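Long-range contacts in A151R (African swine fever virus Georgia 2007/1, PDB 7CMA), which is a zinc-binding non-structural protein of African swine fever virus whose molecular activity is not firmly established: residues H13-E24 with F145-S153; I46-T54 with K64-I75. One frame throughout, in Å; residues are numbered along the deposited sequence.

Contact 1 of 2, residues H13-E24 with F145-S153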
# COMPACT_ATOMS: atom_id res chain seq x y z
N HIS A 13 -1.66 6.01 7.29
CA HIS A 13 -2.51 5.01 7.99
C HIS A 13 -3.49 5.72 8.92
O HIS A 13 -4.70 5.45 8.83
CB HIS A 13 -1.65 3.98 8.74
CG HIS A 13 -2.43 3.12 9.68
ND1 HIS A 13 -3.16 2.03 9.26
CD2 HIS A 13 -2.60 3.20 11.02
CE1 HIS A 13 -3.72 1.45 10.30
NE2 HIS A 13 -3.41 2.16 11.39
N LYS A 14 -2.99 6.69 9.70
CA LYS A 14 -3.82 7.52 10.62
C LYS A 14 -4.95 8.19 9.82
O LYS A 14 -6.12 8.07 10.23
CB LYS A 14 -2.96 8.57 11.32
CG LYS A 14 -3.72 9.73 11.96
CD LYS A 14 -2.83 10.71 12.69
CE LYS A 14 -3.61 11.68 13.56
NZ LYS A 14 -2.94 11.90 14.86
N GLU A 15 -4.60 8.96 8.79
CA GLU A 15 -5.59 9.73 8.00
C GLU A 15 -6.66 8.77 7.45
O GLU A 15 -7.85 9.13 7.49
CB GLU A 15 -4.90 10.51 6.88
CG GLU A 15 -5.64 11.78 6.48
CD GLU A 15 -5.78 12.82 7.58
OE1 GLU A 15 -4.97 12.79 8.54
OE2 GLU A 15 -6.70 13.65 7.49
N LYS A 16 -6.25 7.58 7.02
CA LYS A 16 -7.16 6.60 6.37
C LYS A 16 -8.06 5.96 7.44
O LYS A 16 -9.26 5.85 7.19
CB LYS A 16 -6.37 5.55 5.59
CG LYS A 16 -5.79 6.03 4.26
CD LYS A 16 -5.68 4.94 3.21
CE LYS A 16 -4.25 4.50 2.95
NZ LYS A 16 -3.64 3.86 4.13
N LEU A 17 -7.51 5.63 8.61
CA LEU A 17 -8.27 4.95 9.69
C LEU A 17 -9.26 5.94 10.32
O LEU A 17 -10.43 5.59 10.41
CB LEU A 17 -7.30 4.39 10.73
CG LEU A 17 -7.93 3.55 11.85
CD1 LEU A 17 -8.93 2.55 11.29
CD2 LEU A 17 -6.87 2.84 12.67
N ILE A 18 -8.84 7.19 10.52
CA ILE A 18 -9.73 8.28 11.03
C ILE A 18 -10.87 8.49 10.03
O ILE A 18 -12.02 8.63 10.48
CB ILE A 18 -8.96 9.58 11.29
CG1 ILE A 18 -8.09 9.47 12.55
CG2 ILE A 18 -9.90 10.77 11.37
CD1 ILE A 18 -7.29 10.72 12.86
N GLU A 19 -10.57 8.53 8.73
CA GLU A 19 -11.59 8.73 7.67
C GLU A 19 -12.59 7.56 7.71
O GLU A 19 -13.80 7.81 7.72
CB GLU A 19 -10.94 8.85 6.29
CG GLU A 19 -11.90 9.33 5.21
CD GLU A 19 -12.24 10.82 5.25
OE1 GLU A 19 -11.69 11.52 6.13
OE2 GLU A 19 -13.08 11.26 4.44
N CYS A 20 -12.08 6.33 7.81
CA CYS A 20 -12.91 5.11 7.95
C CYS A 20 -13.82 5.23 9.17
O CYS A 20 -15.05 5.03 9.02
CB CYS A 20 -12.03 3.87 8.06
SG CYS A 20 -12.97 2.32 7.91
N ILE A 21 -13.26 5.56 10.34
CA ILE A 21 -14.04 5.69 11.61
C ILE A 21 -15.07 6.81 11.44
O ILE A 21 -16.23 6.60 11.84
CB ILE A 21 -13.12 5.93 12.81
CG1 ILE A 21 -12.14 4.77 13.00
CG2 ILE A 21 -13.95 6.18 14.07
CD1 ILE A 21 -11.03 5.07 13.97
N TYR A 22 -14.64 7.96 10.92
CA TYR A 22 -15.51 9.14 10.70
C TYR A 22 -16.77 8.70 9.94
O TYR A 22 -17.89 9.05 10.37
CB TYR A 22 -14.76 10.24 9.93
CG TYR A 22 -15.64 11.36 9.42
CD1 TYR A 22 -16.19 12.29 10.28
CD2 TYR A 22 -16.00 11.42 8.08
CE1 TYR A 22 -17.02 13.30 9.83
CE2 TYR A 22 -16.85 12.42 7.61
CZ TYR A 22 -17.33 13.38 8.48
OH TYR A 22 -18.15 14.38 8.03
N HIS A 23 -16.59 8.00 8.83
CA HIS A 23 -17.69 7.57 7.92
C HIS A 23 -18.59 6.58 8.66
O HIS A 23 -19.82 6.76 8.61
CB HIS A 23 -17.12 7.00 6.62
CG HIS A 23 -16.54 8.04 5.72
ND1 HIS A 23 -17.08 9.31 5.61
CD2 HIS A 23 -15.46 8.02 4.91
CE1 HIS A 23 -16.35 10.03 4.78
NE2 HIS A 23 -15.35 9.26 4.33
N GLU A 24 -18.00 5.65 9.41
CA GLU A 24 -18.73 4.62 10.19
C GLU A 24 -19.61 5.31 11.24
O GLU A 24 -20.81 4.97 11.32
CB GLU A 24 -17.76 3.62 10.82
CG GLU A 24 -17.30 2.53 9.86
CD GLU A 24 -18.40 1.61 9.37
OE1 GLU A 24 -19.43 1.50 10.06
OE2 GLU A 24 -18.24 1.01 8.30
N PHE A 145 -14.07 -7.68 5.41
CA PHE A 145 -13.71 -6.76 6.50
C PHE A 145 -12.79 -5.66 5.98
O PHE A 145 -12.10 -5.91 4.98
CB PHE A 145 -12.96 -7.50 7.60
CG PHE A 145 -13.67 -8.62 8.31
CD1 PHE A 145 -14.42 -8.38 9.45
CD2 PHE A 145 -13.56 -9.93 7.88
CE1 PHE A 145 -15.07 -9.41 10.11
CE2 PHE A 145 -14.20 -10.96 8.54
CZ PHE A 145 -14.96 -10.70 9.65
N TYR A 146 -12.82 -4.47 6.58
CA TYR A 146 -11.84 -3.38 6.30
C TYR A 146 -10.43 -3.95 6.41
O TYR A 146 -10.16 -4.83 7.23
CB TYR A 146 -12.06 -2.21 7.25
CG TYR A 146 -13.29 -1.39 6.97
CD1 TYR A 146 -13.40 -0.63 5.82
CD2 TYR A 146 -14.34 -1.33 7.88
CE1 TYR A 146 -14.52 0.13 5.55
CE2 TYR A 146 -15.47 -0.58 7.63
CZ TYR A 146 -15.54 0.19 6.48
OH TYR A 146 -16.65 0.95 6.24
N PRO A 147 -9.48 -3.48 5.58
CA PRO A 147 -8.08 -3.89 5.72
C PRO A 147 -7.52 -3.60 7.13
O PRO A 147 -6.62 -4.30 7.55
CB PRO A 147 -7.34 -3.07 4.65
CG PRO A 147 -8.27 -1.90 4.35
CD PRO A 147 -9.66 -2.44 4.56
N PHE A 148 -8.14 -2.65 7.84
CA PHE A 148 -7.75 -2.24 9.22
C PHE A 148 -8.15 -3.35 10.20
O PHE A 148 -9.36 -3.53 10.42
CB PHE A 148 -8.41 -0.92 9.60
CG PHE A 148 -8.19 0.21 8.62
CD1 PHE A 148 -6.93 0.77 8.45
CD2 PHE A 148 -9.23 0.68 7.83
CE1 PHE A 148 -6.73 1.79 7.53
CE2 PHE A 148 -9.02 1.69 6.91
CZ PHE A 148 -7.77 2.25 6.76
N THR A 149 -7.17 -3.99 10.85
CA THR A 149 -7.39 -5.10 11.82
C THR A 149 -8.10 -4.57 13.07
O THR A 149 -8.67 -5.40 13.80
CB THR A 149 -6.07 -5.79 12.21
OG1 THR A 149 -5.23 -4.81 12.82
CG2 THR A 149 -5.36 -6.43 11.03
N ASN A 150 -8.11 -3.25 13.28
CA ASN A 150 -8.65 -2.63 14.52
C ASN A 150 -10.15 -2.36 14.35
O ASN A 150 -10.77 -1.91 15.33
CB ASN A 150 -7.92 -1.35 14.90
CG ASN A 150 -6.48 -1.60 15.28
OD1 ASN A 150 -6.21 -2.26 16.29
ND2 ASN A 150 -5.56 -1.20 14.42
N ILE A 151 -10.71 -2.58 13.16
CA ILE A 151 -12.18 -2.50 12.94
C ILE A 151 -12.73 -3.93 12.84
O ILE A 151 -12.43 -4.62 11.85
CB ILE A 151 -12.55 -1.66 11.71
CG1 ILE A 151 -11.72 -0.37 11.64
CG2 ILE A 151 -14.05 -1.38 11.69
CD1 ILE A 151 -12.49 0.84 11.21
N MET A 152 -13.37 -4.39 13.91
CA MET A 152 -13.84 -5.79 14.06
C MET A 152 -15.04 -6.01 13.13
O MET A 152 -15.18 -7.14 12.62
CB MET A 152 -14.24 -6.07 15.51
CG MET A 152 -14.09 -7.53 15.91
SD MET A 152 -14.72 -7.87 17.59
CE MET A 152 -15.81 -6.47 17.84
N SER A 153 -15.91 -5.00 13.03
CA SER A 153 -17.22 -5.07 12.32
C SER A 153 -16.98 -5.32 10.83
O SER A 153 -16.11 -4.70 10.23
CB SER A 153 -18.03 -3.81 12.53
OG SER A 153 -17.18 -2.69 12.75
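The hydroxyl of Tyr146 donates to Glu24, OH to OE2 at 2.6 Å, and so ties an irregular loop to the long N-terminal helix 3-28. This loop follows the zinc ligands Cys139 and Cys142, and its packing joins the zinc-bearing C-terminal part to that helix. The carboxylate stands steeply to the phenol ring, 79° between planes, and accepts through the anti lone pair of OE2; its other oxygen, OE1, is bonded to Ser94 OG, so the group is held at both ends. On the helix, one turn before Glu24, Cys20 makes a sulfur-aromatic contact: SG sits 3.5 Å from the centroid of the Tyr146 ring, almost exactly on its normal. With chi1 at -169°, SG is swung away from the backbone N and out toward the loop, where it also meets Ile151 CD1.

Phe148, first residue of a type I turn that closes at Ile151, projects its ring toward the helix, its CZ end against Lys16 CB. Leu17 CD1 makes a CH-pi contact over one face, 4.0 Å from the centroid, while the His13 imidazole comes in at the rim, the two ring planes oblique at 61°. Arg135 NH2 hydrogen-bonds to the carbonyl oxygens of both Phe148 and Ile151, the two ends of the turn, and probably steadies it. Ile151 packs on Ile92 of strand 90-94, and its CD1 approaches Leu17 CD1 to 4.0 Å.

Contact 2 of 2, residues I46-T54 with K64-I75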
# COMPACT_ATOMS: atom_id res chain seq x y z
N ILE A 46 -27.14 10.08 20.38
CA ILE A 46 -28.49 10.07 21.03
C ILE A 46 -28.95 11.52 21.19
O ILE A 46 -28.24 12.30 21.85
CB ILE A 46 -28.43 9.34 22.39
CG1 ILE A 46 -27.43 8.18 22.37
CG2 ILE A 46 -29.82 8.91 22.82
CD1 ILE A 46 -27.86 6.97 23.15
N GLY A 47 -30.08 11.87 20.56
CA GLY A 47 -30.62 13.24 20.55
C GLY A 47 -29.97 14.10 19.48
O GLY A 47 -30.15 13.79 18.28
N ASN A 48 -29.16 15.07 19.89
CA ASN A 48 -28.44 16.00 18.97
C ASN A 48 -26.95 16.02 19.33
O ASN A 48 -26.22 16.84 18.73
CB ASN A 48 -29.05 17.41 19.01
CG ASN A 48 -29.48 17.83 20.39
OD1 ASN A 48 -28.68 17.84 21.32
ND2 ASN A 48 -30.74 18.21 20.53
N THR A 49 -26.49 15.10 20.18
CA THR A 49 -25.07 15.01 20.62
C THR A 49 -24.63 13.55 20.70
O THR A 49 -25.48 12.67 20.96
CB THR A 49 -24.84 15.71 21.97
OG1 THR A 49 -25.54 14.98 22.98
CG2 THR A 49 -25.29 17.15 21.97
N TYR A 50 -23.31 13.33 20.67
CA TYR A 50 -22.67 12.04 20.98
C TYR A 50 -22.53 11.90 22.49
O TYR A 50 -22.28 12.92 23.17
CB TYR A 50 -21.31 11.94 20.29
CG TYR A 50 -21.37 11.66 18.80
CD1 TYR A 50 -21.54 10.37 18.33
CD2 TYR A 50 -21.26 12.68 17.88
CE1 TYR A 50 -21.59 10.10 16.97
CE2 TYR A 50 -21.30 12.43 16.52
CZ TYR A 50 -21.44 11.13 16.06
OH TYR A 50 -21.45 10.86 14.72
N LYS A 51 -22.82 10.70 23.01
CA LYS A 51 -22.65 10.34 24.44
C LYS A 51 -21.58 9.26 24.56
O LYS A 51 -21.59 8.32 23.73
CB LYS A 51 -23.98 9.87 25.03
CG LYS A 51 -24.85 10.98 25.61
CD LYS A 51 -25.74 11.66 24.60
CE LYS A 51 -26.85 12.46 25.23
NZ LYS A 51 -27.45 13.41 24.27
N TYR A 52 -20.67 9.42 25.52
CA TYR A 52 -19.55 8.48 25.80
C TYR A 52 -19.85 7.70 27.08
O TYR A 52 -19.78 8.30 28.17
CB TYR A 52 -18.23 9.25 25.90
CG TYR A 52 -17.03 8.42 26.24
CD1 TYR A 52 -16.69 7.30 25.49
CD2 TYR A 52 -16.17 8.78 27.27
CE1 TYR A 52 -15.57 6.55 25.78
CE2 TYR A 52 -15.05 8.04 27.58
CZ TYR A 52 -14.74 6.91 26.83
OH TYR A 52 -13.62 6.18 27.11
N PHE A 53 -20.34 6.47 26.92
CA PHE A 53 -20.62 5.50 28.02
C PHE A 53 -19.36 4.68 28.29
O PHE A 53 -18.85 4.04 27.36
CB PHE A 53 -21.79 4.58 27.65
CG PHE A 53 -23.01 5.27 27.12
CD1 PHE A 53 -23.94 5.83 27.98
CD2 PHE A 53 -23.28 5.30 25.76
CE1 PHE A 53 -25.08 6.45 27.49
CE2 PHE A 53 -24.41 5.94 25.27
CZ PHE A 53 -25.30 6.53 26.14
N THR A 54 -18.92 4.66 29.55
CA THR A 54 -17.82 3.77 30.01
C THR A 54 -18.40 2.67 30.90
O THR A 54 -19.33 2.98 31.68
CB THR A 54 -16.73 4.60 30.71
OG1 THR A 54 -16.19 5.50 29.75
CG2 THR A 54 -15.63 3.75 31.31
N LYS A 64 -21.44 8.34 32.07
CA LYS A 64 -22.15 8.85 30.87
C LYS A 64 -21.78 10.32 30.67
O LYS A 64 -22.08 11.13 31.56
CB LYS A 64 -23.67 8.69 31.05
CG LYS A 64 -24.51 9.18 29.89
CD LYS A 64 -25.93 9.56 30.28
CE LYS A 64 -26.94 9.30 29.19
NZ LYS A 64 -27.72 10.52 28.86
N GLU A 65 -21.10 10.63 29.56
CA GLU A 65 -20.57 11.99 29.29
C GLU A 65 -21.18 12.52 27.99
O GLU A 65 -20.98 11.89 26.94
CB GLU A 65 -19.04 11.96 29.21
CG GLU A 65 -18.41 13.33 29.19
CD GLU A 65 -16.91 13.34 28.94
OE1 GLU A 65 -16.43 14.26 28.25
OE2 GLU A 65 -16.24 12.40 29.41
N ASP A 66 -21.91 13.64 28.08
CA ASP A 66 -22.37 14.40 26.88
C ASP A 66 -21.16 15.09 26.26
O ASP A 66 -20.57 15.97 26.94
CB ASP A 66 -23.47 15.39 27.24
CG ASP A 66 -24.32 15.78 26.04
OD1 ASP A 66 -23.86 15.55 24.91
OD2 ASP A 66 -25.46 16.23 26.26
N LEU A 67 -20.70 14.60 25.11
CA LEU A 67 -19.55 15.16 24.35
C LEU A 67 -19.95 16.52 23.75
O LEU A 67 -19.08 17.17 23.15
CB LEU A 67 -19.14 14.17 23.26
CG LEU A 67 -18.07 13.15 23.65
CD1 LEU A 67 -17.85 13.12 25.15
CD2 LEU A 67 -18.44 11.76 23.14
N LYS A 68 -21.23 16.89 23.87
CA LYS A 68 -21.76 18.22 23.48
C LYS A 68 -21.35 18.55 22.04
O LYS A 68 -21.93 17.96 21.11
CB LYS A 68 -21.28 19.29 24.47
CG LYS A 68 -21.73 19.08 25.91
CD LYS A 68 -20.69 19.47 26.94
CE LYS A 68 -19.31 19.67 26.35
NZ LYS A 68 -18.49 20.59 27.18
N GLY A 69 -20.44 19.52 21.87
CA GLY A 69 -20.11 20.11 20.55
C GLY A 69 -19.23 19.19 19.72
O GLY A 69 -19.11 19.42 18.50
N ALA A 70 -18.66 18.17 20.36
CA ALA A 70 -17.70 17.22 19.74
C ALA A 70 -18.24 16.76 18.39
O ALA A 70 -19.36 16.20 18.35
CB ALA A 70 -17.45 16.06 20.66
N THR A 71 -17.46 16.97 17.33
CA THR A 71 -17.77 16.56 15.94
C THR A 71 -17.41 15.09 15.74
O THR A 71 -16.44 14.64 16.38
CB THR A 71 -17.01 17.45 14.94
OG1 THR A 71 -15.62 17.20 15.15
CG2 THR A 71 -17.32 18.92 15.12
N SER A 72 -18.01 14.44 14.74
CA SER A 72 -17.68 13.06 14.30
C SER A 72 -16.19 12.94 13.98
O SER A 72 -15.60 11.89 14.30
CB SER A 72 -18.52 12.66 13.12
OG SER A 72 -19.90 12.79 13.43
N LYS A 73 -15.60 13.95 13.33
CA LYS A 73 -14.17 13.93 12.91
C LYS A 73 -13.28 13.97 14.16
O LYS A 73 -12.28 13.23 14.20
CB LYS A 73 -13.85 15.09 11.97
CG LYS A 73 -12.52 14.98 11.25
CD LYS A 73 -12.32 13.65 10.53
CE LYS A 73 -11.94 13.81 9.07
NZ LYS A 73 -11.18 12.64 8.57
N ASN A 74 -13.64 14.81 15.14
CA ASN A 74 -12.85 14.96 16.38
C ASN A 74 -12.96 13.67 17.21
O ASN A 74 -11.97 13.30 17.84
CB ASN A 74 -13.25 16.20 17.19
CG ASN A 74 -12.49 17.44 16.77
OD1 ASN A 74 -11.34 17.36 16.34
ND2 ASN A 74 -13.14 18.59 16.85
N ILE A 75 -14.14 13.03 17.20
CA ILE A 75 -14.34 11.74 17.93
C ILE A 75 -13.53 10.65 17.23
O ILE A 75 -12.79 9.93 17.94
CB ILE A 75 -15.83 11.37 18.02
CG1 ILE A 75 -16.67 12.54 18.56
CG2 ILE A 75 -16.02 10.10 18.84
CD1 ILE A 75 -17.80 12.13 19.47
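Thr49 and Asp66 meet where the antiparallel beta hairpin of strands 49-55 and 61-66, one edge of a five-stranded antiparallel sheet with 61-66 outermost within the chain, passes into the turn leading to helix 72-84. Thr49 OG1 donates to Asp66 OD1 at 2.6 Å, on the syn side and somewhat out of the carboxylate plane. From the opposite face the same oxygen accepts from Lys68 N, 3.1 Å away, forming an Asx turn. Two donors, one from each face, thus grip this carboxylate oxygen. Asp66 OD2 forms a long salt bridge with Lys51 NZ, whose ammonium also donates to Thr49 OG1 and to Ile46 O.

Between the strands, Tyr52 and Glu65 form a hydrogen-bonded pair: Tyr52 N reaches Glu65 O at 2.9 Å and nearly straight (171°), whereas the return bond from Glu65 N is more bent and meets Tyr52 O from above the carbonyl plane. Leu67 N adds a third bond, to Tyr50 O at 3.0 Å. Lys51 with Asp66 and Phe53 with Lys64 are non-hydrogen-bonded pairs on one face; there the aliphatic part of Lys64 runs beside the Phe53 ring, both side chains pointing the same way. On the other face, Leu67 CD2 packs against Tyr52 CB at 3.7 Å.

Further out, a type II' turn from Leu67 to Ala70 redirects the chain toward the helix, where Thr71 is the N-cap and its OG1 accepts from Asn74 N. Tyr50 reaches from the hairpin to the start of helix 72-84. Ile75 CD1 packs obliquely against its CB and ring, and Tyr45 makes an edge-to-face pair with that ring. Ser72 OG, bonded to Glu26 OE2, lies at the ring's edge, 2.8 Å from Tyr50 OH, whose proton may instead go, weakly, to Leu25 O.

Overall arrangement
The two contacts differ in depth and chemistry. The centre of contact 1 is about 8 Å from the chain's centre, and it brings a C-terminal segment, 121 residues away in sequence, onto helix 3-28 largely through aromatic and sulfur packing. That of contact 2, about 17 Å out and nested within the loop closed by contact 1, is local and depends more on backbone pairing and charged or hydroxyl groups. Both are partly buried, but exposed residues touch only in contact 2. Contact 1 uses helix 3-28 itself; contact 2 touches it through Ser72, Lys73 and Ile75. Lys73 NZ forms a salt bridge with Glu19 OE1 at 2.7 Å, while Tyr22 packs on Ser72 and Lys73.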